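Local coordinates for protein cystatin-2 (Ornithodoros moubata, PDB 3L0R) that inhibits a broad range of mammalian cysteine cathepsins, both endopeptidases and exopeptidases, as a secreted salivary cystatin of a soft tick, at residues 32-43 / 57-68. Numbering follows the deposited sequence.
Sequences REFYDTVVTVKE and TIEISPSVCKIG
Ile67 lays its CG1 over one face of the Tyr35 ring, a CH-pi contact 3.7 Å from the ring centroid and nearly on the ring normal, while Cys65 CB touches ring atom CD2. A chi1 of -71° sets CG of Tyr35 beside its own backbone N, and Ile67 CG1, over the ring, is also 3.4 Å from Tyr35 N. This is the tightly packed end. Beside it Tyr35 O is gripped twice by Ser63: the backbone N bonds in the carbonyl plane, and OG, 2.7 Å from Tyr35 O, comes from above that plane. Ser63 OG also accepts from Cys65 N, an ST turn at the corner where the register slips by two residues.

Two classic beta bulges follow along the antiparallel pair. Val39 N and Thr40 N both donate to Glu59 O, approaching from the same face of its plane, and Lys42 N and Glu43 N share Thr57 O.

The solvent side is looser and held by charge. Lys42, bent along its chain, crosses Glu59 at about a right angle and sets NZ 2.8 Å from Glu59 OE2, on the anti side of the carboxylate. Next to the packed Ile67, the exposed Glu33 forms a salt bridge with Lys66 whose hydrogen bond is weak.

Nearer the helix, Asp36 forms a salt bridge with Arg32, whose NE and NH2 both bond side-on to OD2, and this oxygen lies against Ile60 CD1; an alanine here would probably leave both nitrogens without their carboxylate and the guanidinium freer to turn.

The two segments form part of the long hairpin 34-48/52-66 of the cystatin sheet. Thr25 of helix 15-25 touches Asp36, Val38 and Ile58, Ile60 reaches strands 86-95 and 100-108, and the Cys65-Cys77 disulfide ties the corner to the following loop.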
loop_
_atom_site.group_PDB
_atom_site.type_symbol
_atom_site.label_atom_id
_atom_site.label_comp_id
_atom_site.label_asym_id
_atom_site.label_seq_id
_atom_site.Cartn_x
_atom_site.Cartn_y
_atom_site.Cartn_z
ATOM N N ARG A 32 -16.147 4.907 1.123
ATOM C CA ARG A 32 -15.529 5.557 2.284
ATOM C C ARG A 32 -15.689 7.057 2.195
ATOM O O ARG A 32 -15.662 7.634 1.109
ATOM C CB ARG A 32 -14.022 5.347 2.301
ATOM C CG ARG A 32 -13.563 3.979 2.347
ATOM C CD ARG A 32 -12.304 3.883 1.552
ATOM N NE ARG A 32 -11.569 2.694 1.966
ATOM C CZ ARG A 32 -11.776 1.460 1.517
ATOM N NH1 ARG A 32 -12.697 1.201 0.599
ATOM N NH2 ARG A 32 -11.040 0.480 2.002
ATOM N N GLU A 33 -15.777 7.677 3.360
ATOM C CA GLU A 33 -15.736 9.124 3.487
ATOM C C GLU A 33 -14.269 9.608 3.512
ATOM O O GLU A 33 -13.947 10.661 2.974
ATOM C CB GLU A 33 -16.477 9.504 4.769
ATOM C CG GLU A 33 -16.582 10.984 5.093
ATOM C CD GLU A 33 -17.325 11.229 6.396
ATOM O OE1 GLU A 33 -17.390 10.304 7.238
ATOM O OE2 GLU A 33 -17.838 12.341 6.588
ATOM N N PHE A 34 -13.384 8.812 4.111
ATOM C CA PHE A 34 -11.989 9.213 4.310
ATOM C C PHE A 34 -11.029 8.280 3.626
ATOM O O PHE A 34 -11.304 7.087 3.487
ATOM C CB PHE A 34 -11.638 9.244 5.802
ATOM C CG PHE A 34 -12.433 10.233 6.576
ATOM C CD1 PHE A 34 -11.983 11.548 6.716
ATOM C CD2 PHE A 34 -13.648 9.866 7.158
ATOM C CE1 PHE A 34 -12.727 12.501 7.438
ATOM C CE2 PHE A 34 -14.402 10.803 7.890
ATOM C CZ PHE A 34 -13.940 12.131 8.027
ATOM N N TYR A 35 -9.885 8.819 3.224
ATOM C CA TYR A 35 -8.792 7.968 2.823
ATOM C C TYR A 35 -8.380 7.119 4.005
ATOM O O TYR A 35 -8.347 7.597 5.155
ATOM C CB TYR A 35 -7.583 8.778 2.352
ATOM C CG TYR A 35 -7.765 9.483 1.029
ATOM C CD1 TYR A 35 -7.677 8.783 -0.176
ATOM C CD2 TYR A 35 -7.990 10.860 0.981
ATOM C CE1 TYR A 35 -7.832 9.453 -1.428
ATOM C CE2 TYR A 35 -8.147 11.531 -0.240
ATOM C CZ TYR A 35 -8.070 10.824 -1.436
ATOM O OH TYR A 35 -8.214 11.499 -2.619
ATOM N N ASP A 36 -8.076 5.858 3.725
ATOM C CA ASP A 36 -7.332 5.044 4.677
ATOM C C ASP A 36 -5.864 5.384 4.487
ATOM O O ASP A 36 -5.444 5.853 3.407
ATOM C CB ASP A 36 -7.554 3.546 4.439
ATOM C CG ASP A 36 -8.958 3.091 4.789
ATOM O OD1 ASP A 36 -9.574 3.611 5.752
ATOM O OD2 ASP A 36 -9.446 2.186 4.087
ATOM N N THR A 37 -5.074 5.147 5.524
ATOM C CA THR A 37 -3.641 5.366 5.415
ATOM C C THR A 37 -2.851 4.213 6.029
ATOM O O THR A 37 -3.410 3.328 6.684
ATOM C CB THR A 37 -3.226 6.744 6.030
ATOM O OG1 THR A 37 -1.853 7.010 5.722
ATOM C CG2 THR A 37 -3.445 6.763 7.554
ATOM N N VAL A 38 -1.544 4.253 5.825
ATOM C CA VAL A 38 -0.656 3.238 6.337
ATOM C C VAL A 38 -0.171 3.574 7.746
ATOM O O VAL A 38 0.288 4.681 8.005
ATOM C CB VAL A 38 0.541 3.030 5.393
ATOM C CG1 VAL A 38 1.477 1.946 5.939
ATOM C CG2 VAL A 38 0.058 2.652 4.029
ATOM N N VAL A 39 -0.271 2.594 8.641
ATOM C CA VAL A 39 0.269 2.681 9.969
ATOM C C VAL A 39 1.606 1.957 9.970
ATOM O O VAL A 39 2.595 2.471 10.487
ATOM C CB VAL A 39 -0.692 2.037 11.002
ATOM C CG1 VAL A 39 -0.078 2.004 12.414
ATOM C CG2 VAL A 39 -2.002 2.797 11.040
ATOM N N THR A 40 1.647 0.760 9.392
ATOM C CA THR A 40 2.881 -0.027 9.401
ATOM C C THR A 40 2.991 -0.985 8.216
ATOM O O THR A 40 1.989 -1.425 7.679
ATOM C CB THR A 40 3.125 -0.724 10.790
ATOM O OG1 THR A 40 3.914 -1.895 10.631
ATOM C CG2 THR A 40 1.834 -1.131 11.444
ATOM N N VAL A 41 4.226 -1.231 7.785
ATOM C CA VAL A 41 4.556 -2.227 6.765
ATOM C C VAL A 41 5.155 -3.421 7.498
ATOM O O VAL A 41 6.279 -3.338 8.001
ATOM C CB VAL A 41 5.569 -1.684 5.697
ATOM C CG1 VAL A 41 5.842 -2.726 4.565
ATOM C CG2 VAL A 41 5.073 -0.375 5.091
ATOM N N LYS A 42 4.398 -4.514 7.573
ATOM C CA LYS A 42 4.792 -5.674 8.365
ATOM C C LYS A 42 5.698 -6.624 7.594
ATOM O O LYS A 42 6.656 -7.184 8.145
ATOM C CB LYS A 42 3.555 -6.420 8.872
ATOM C CG LYS A 42 2.841 -5.710 9.997
ATOM C CD LYS A 42 1.351 -5.978 9.958
ATOM C CE LYS A 42 0.978 -7.387 10.425
ATOM N NZ LYS A 42 -0.211 -7.399 11.354
ATOM N N GLU A 43 5.385 -6.804 6.312
ATOM C CA GLU A 43 6.046 -7.822 5.521
ATOM C C GLU A 43 6.060 -7.461 4.037
ATOM O O GLU A 43 5.101 -6.876 3.537
ATOM C CB GLU A 43 5.379 -9.175 5.791
ATOM C CG GLU A 43 5.793 -10.263 4.835
ATOM C CD GLU A 43 5.298 -11.643 5.233
ATOM O OE1 GLU A 43 4.487 -11.762 6.211
ATOM O OE2 GLU A 43 5.758 -12.604 4.557
ATOM N N THR A 57 2.256 -6.728 3.125
ATOM C CA THR A 57 1.398 -6.970 4.249
ATOM C C THR A 57 1.559 -5.733 5.153
ATOM O O THR A 57 2.651 -5.420 5.655
ATOM C CB THR A 57 1.785 -8.289 4.972
ATOM O OG1 THR A 57 1.858 -9.350 4.015
ATOM C CG2 THR A 57 0.763 -8.675 6.035
ATOM N N ILE A 58 0.461 -5.004 5.300
ATOM C CA ILE A 58 0.465 -3.706 5.957
ATOM C C ILE A 58 -0.681 -3.586 6.942
ATOM O O ILE A 58 -1.694 -4.292 6.829
ATOM C CB ILE A 58 0.361 -2.545 4.940
ATOM C CG1 ILE A 58 -1.069 -2.433 4.401
ATOM C CG2 ILE A 58 1.420 -2.712 3.801
ATOM C CD1 ILE A 58 -1.192 -1.806 3.009
ATOM N N GLU A 59 -0.500 -2.703 7.918
ATOM C CA GLU A 59 -1.594 -2.283 8.776
ATOM C C GLU A 59 -2.093 -0.922 8.361
ATOM O O GLU A 59 -1.312 0.014 8.155
ATOM C CB GLU A 59 -1.188 -2.299 10.237
ATOM C CG GLU A 59 -1.075 -3.705 10.758
ATOM C CD GLU A 59 -0.464 -3.779 12.129
ATOM O OE1 GLU A 59 -0.068 -2.721 12.674
ATOM O OE2 GLU A 59 -0.376 -4.912 12.665
ATOM N N ILE A 60 -3.412 -0.830 8.210
ATOM C CA ILE A 60 -4.046 0.405 7.778
ATOM C C ILE A 60 -5.009 0.932 8.826
ATOM O O ILE A 60 -5.428 0.203 9.736
ATOM C CB ILE A 60 -4.752 0.264 6.398
ATOM C CG1 ILE A 60 -6.053 -0.546 6.520
ATOM C CG2 ILE A 60 -3.772 -0.298 5.352
ATOM C CD1 ILE A 60 -6.958 -0.477 5.299
ATOM N N SER A 61 -5.361 2.207 8.673
ATOM C CA SER A 61 -6.206 2.908 9.632
ATOM C C SER A 61 -6.806 4.090 8.899
ATOM O O SER A 61 -6.129 4.702 8.079
ATOM C CB SER A 61 -5.369 3.416 10.814
ATOM O OG SER A 61 -6.155 3.538 11.985
ATOM N N PRO A 62 -8.081 4.411 9.176
ATOM C CA PRO A 62 -8.695 5.604 8.568
ATOM C C PRO A 62 -7.929 6.886 8.907
ATOM O O PRO A 62 -7.561 7.088 10.075
ATOM C CB PRO A 62 -10.093 5.648 9.192
ATOM C CG PRO A 62 -10.348 4.235 9.687
ATOM C CD PRO A 62 -9.010 3.672 10.053
ATOM N N SER A 63 -7.714 7.735 7.897
ATOM C CA SER A 63 -6.999 9.011 8.048
ATOM C C SER A 63 -7.924 10.201 8.298
ATOM O O SER A 63 -9.139 10.087 8.265
ATOM C CB SER A 63 -6.114 9.305 6.819
ATOM O OG SER A 63 -6.866 9.812 5.721
ATOM N N VAL A 64 -7.318 11.347 8.557
ATOM C CA VAL A 64 -8.043 12.586 8.739
ATOM C C VAL A 64 -8.472 13.225 7.405
ATOM O O VAL A 64 -9.243 14.191 7.395
ATOM C CB VAL A 64 -7.206 13.589 9.542
ATOM C CG1 VAL A 64 -6.981 13.084 10.989
ATOM C CG2 VAL A 64 -5.869 13.870 8.823
ATOM N N CYS A 65 -7.986 12.687 6.287
ATOM C CA CYS A 65 -8.274 13.282 4.977
ATOM C C CYS A 65 -9.562 12.796 4.351
ATOM O O CYS A 65 -9.716 11.618 4.067
ATOM C CB CYS A 65 -7.141 13.040 3.999
ATOM S SG CYS A 65 -5.616 13.866 4.417
ATOM N N LYS A 66 -10.474 13.729 4.118
ATOM C CA LYS A 66 -11.733 13.409 3.487
ATOM C C LYS A 66 -11.584 13.356 1.961
ATOM O O LYS A 66 -11.085 14.294 1.320
ATOM C CB LYS A 66 -12.806 14.398 3.915
ATOM C CG LYS A 66 -14.195 13.833 3.804
ATOM C CD LYS A 66 -15.216 14.925 3.900
ATOM C CE LYS A 66 -16.517 14.506 3.244
ATOM N NZ LYS A 66 -17.436 13.970 4.265
ATOM N N ILE A 67 -12.007 12.228 1.399
ATOM C CA ILE A 67 -11.918 11.972 -0.017
ATOM C C ILE A 67 -12.724 13.023 -0.799
ATOM O O ILE A 67 -13.860 13.357 -0.428
ATOM C CB ILE A 67 -12.418 10.539 -0.320
ATOM C CG1 ILE A 67 -11.484 9.507 0.323
ATOM C CG2 ILE A 67 -12.599 10.313 -1.847
ATOM C CD1 ILE A 67 -12.009 8.088 0.322
ATOM N N GLY A 68 -12.122 13.543 -1.868
ATOM C CA GLY A 68 -12.778 14.535 -2.717
ATOM C C GLY A 68 -12.693 15.944 -2.160
ATOM O O GLY A 68 -13.068 16.907 -2.834
HETATM O O HOH W 1 -15.656 11.850 1.350
HETATM O O HOH W 2 -9.664 13.626 -2.865
#